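Local coordinates for D-isomer specific 2-hydroxyacid dehydrogenase family protein (Desulfovibrio vulgaris, PDB 5TX7) that probably catalyses the NAD-dependent interconversion of D-2-hydroxyacids and 2-oxoacids, at residues A[120-123]-A[124-128]. Sequence-based numbering, arbitrary orientation.
Sequences LHDH and RIRAG
D122 and R126 form an i to i+4 salt bridge in the last turns of helix 118-126, in the NAD-binding (Rossmann-type) part of the chain and at the dimer interface, where a Schellman motif ends the helix. Backbone i to i+4 hydrogen bonds hold the turns, from R124 N to L120 O (2.9 Å) through to A127 N to H123 O (3.0 Å). In the motif A129 N bonds to R124 O and, inside it, G128 N to I125 O (2.9 Å), G128 being the C-prime residue with positive phi. With CG anti to its carbonyl carbon (chi1 -69°) and the chain extended from CG to NE, R126 reaches back along the helix to D122, its CG passing D122 O. The carboxylate and guanidinium planes lie 58° apart, and the second link, R126 NH2 to D122 OD1, is weak (3.1 Å). D122 OD1 also accepts a hydrogen bond from I283 N of the second subunit, joining the bridge to the dimer contact. On another side, R124 CG lies alongside L120 CD1 (4.1 Å), while NE of R124 forms a salt bridge with OD2 of D140. The main link, R126 NE to D122 OD2, is 2.9 Å long and nearly straight (171°), in the guanidinium plane but from above the carboxylate plane.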
ATOM      1  N   LEU A 120     -11.853   3.719   2.283  1.00 61.73           N
ATOM      2  CA  LEU A 120     -13.285   3.816   1.981  1.00 66.05           C
ATOM      3  C   LEU A 120     -14.066   2.709   2.698  1.00 67.42           C
ATOM      4  O   LEU A 120     -14.990   2.985   3.431  1.00 70.24           O
ATOM      5  CB  LEU A 120     -13.545   3.766   0.477  1.00 64.94           C
ATOM      6  CG  LEU A 120     -15.011   3.683   0.041  1.00 69.06           C
ATOM      7  CD1 LEU A 120     -15.794   4.889   0.538  1.00 70.34           C
ATOM      8  CD2 LEU A 120     -15.125   3.574  -1.474  1.00 68.99           C
ATOM      9  N   HIS A 121     -13.666   1.462   2.516  1.00 66.15           N
ATOM     10  CA  HIS A 121     -14.372   0.342   3.149  1.00 68.02           C
ATOM     11  C   HIS A 121     -14.331   0.359   4.678  1.00 70.24           C
ATOM     12  O   HIS A 121     -15.282  -0.090   5.333  1.00 69.85           O
ATOM     13  CB  HIS A 121     -13.859  -0.986   2.626  1.00 64.35           C
ATOM     14  CG  HIS A 121     -14.180  -1.203   1.190  1.00 63.79           C
ATOM     15  ND1 HIS A 121     -13.299  -0.881   0.187  1.00 63.68           N
ATOM     16  CD2 HIS A 121     -15.292  -1.674   0.578  1.00 66.85           C
ATOM     17  CE1 HIS A 121     -13.841  -1.159  -0.980  1.00 63.62           C
ATOM     18  NE2 HIS A 121     -15.050  -1.642  -0.773  1.00 65.75           N
ATOM     19  N   ASP A 122     -13.239   0.872   5.235  1.00 68.06           N
ATOM     20  CA  ASP A 122     -13.161   1.141   6.674  1.00 71.65           C
ATOM     21  C   ASP A 122     -14.220   2.159   7.120  1.00 76.06           C
ATOM     22  O   ASP A 122     -14.911   1.952   8.124  1.00 78.19           O
ATOM     23  CB  ASP A 122     -11.754   1.615   7.040  1.00 68.60           C
ATOM     24  CG  ASP A 122     -11.613   1.966   8.504  1.00 69.82           C
ATOM     25  OD1 ASP A 122     -11.357   1.051   9.310  1.00 70.86           O
ATOM     26  OD2 ASP A 122     -11.711   3.158   8.842  1.00 70.57           O
ATOM     27  N   HIS A 123     -14.358   3.231   6.347  1.00 77.67           N
ATOM     28  CA  HIS A 123     -15.371   4.251   6.598  1.00 82.57           C
ATOM     29  C   HIS A 123     -16.786   3.679   6.522  1.00 85.03           C
ATOM     30  O   HIS A 123     -17.640   4.014   7.339  1.00 91.81           O
ATOM     31  CB  HIS A 123     -15.197   5.419   5.618  1.00 86.04           C
ATOM     32  CG  HIS A 123     -16.317   6.401   5.640  1.00 92.21           C
ATOM     33  ND1 HIS A 123     -16.298   7.525   6.434  1.00 96.83           N
ATOM     34  CD2 HIS A 123     -17.495   6.423   4.974  1.00 96.41           C
ATOM     35  CE1 HIS A 123     -17.419   8.203   6.255  1.00101.69           C
ATOM     36  NE2 HIS A 123     -18.164   7.550   5.380  1.00102.33           N
ATOM     37  N   ARG A 124     -17.025   2.808   5.551  1.00 82.35           N
ATOM     38  CA  ARG A 124     -18.342   2.213   5.349  1.00 83.05           C
ATOM     39  C   ARG A 124     -18.686   1.258   6.484  1.00 83.03           C
ATOM     40  O   ARG A 124     -19.808   1.279   6.973  1.00 87.76           O
ATOM     41  CB  ARG A 124     -18.405   1.503   3.997  1.00 82.15           C
ATOM     42  CG  ARG A 124     -18.207   2.445   2.801  1.00 81.16           C
ATOM     43  CD  ARG A 124     -19.422   3.293   2.506  1.00 83.57           C
ATOM     44  NE  ARG A 124     -20.590   2.444   2.247  1.00 87.43           N
ATOM     45  CZ  ARG A 124     -21.777   2.509   2.867  1.00 91.45           C
ATOM     46  NH1 ARG A 124     -22.056   3.427   3.805  1.00 93.48           N
ATOM     47  NH2 ARG A 124     -22.725   1.646   2.509  1.00 91.64           N
ATOM     48  N   ILE A 125     -17.724   0.451   6.926  1.00 81.16           N
ATOM     49  CA  ILE A 125     -17.905  -0.372   8.137  1.00 84.84           C
ATOM     50  C   ILE A 125     -18.354   0.487   9.322  1.00 88.44           C
ATOM     51  O   ILE A 125     -19.283   0.112  10.029  1.00 91.40           O
ATOM     52  CB  ILE A 125     -16.628  -1.167   8.518  1.00 84.86           C
ATOM     53  CG1 ILE A 125     -16.420  -2.320   7.533  1.00 84.78           C
ATOM     54  CG2 ILE A 125     -16.705  -1.746   9.934  1.00 87.91           C
ATOM     55  CD1 ILE A 125     -15.018  -2.889   7.555  1.00 81.95           C
ATOM     56  N   ARG A 126     -17.705   1.635   9.513  1.00 89.51           N
ATOM     57  CA  ARG A 126     -17.994   2.548  10.628  1.00 91.77           C
ATOM     58  C   ARG A 126     -19.362   3.231  10.515  1.00 95.92           C
ATOM     59  O   ARG A 126     -19.948   3.609  11.531  1.00 99.23           O
ATOM     60  CB  ARG A 126     -16.875   3.590  10.774  1.00 89.50           C
ATOM     61  CG  ARG A 126     -15.570   2.973  11.268  1.00 86.93           C
ATOM     62  CD  ARG A 126     -14.428   3.967  11.354  1.00 84.35           C
ATOM     63  NE  ARG A 126     -13.149   3.260  11.373  1.00 82.26           N
ATOM     64  CZ  ARG A 126     -12.653   2.570  12.404  1.00 83.55           C
ATOM     65  NH1 ARG A 126     -13.292   2.503  13.571  1.00 87.78           N
ATOM     66  NH2 ARG A 126     -11.479   1.950  12.280  1.00 80.67           N
ATOM     67  N   ALA A 127     -19.862   3.375   9.286  1.00 94.07           N
ATOM     68  CA  ALA A 127     -21.248   3.796   9.030  1.00 97.31           C
ATOM     69  C   ALA A 127     -22.267   2.630   9.073  1.00100.47           C
ATOM     70  O   ALA A 127     -23.436   2.826   8.732  1.00101.67           O
ATOM     71  CB  ALA A 127     -21.331   4.514   7.689  1.00 94.64           C
ATOM     72  N   GLY A 128     -21.823   1.426   9.457  1.00 99.44           N
ATOM     73  CA  GLY A 128     -22.696   0.260   9.613  1.00100.01           C
ATOM     74  C   GLY A 128     -22.985  -0.539   8.349  1.00 98.35           C
ATOM     75  O   GLY A 128     -23.992  -1.249   8.283  1.00 98.80           O
TER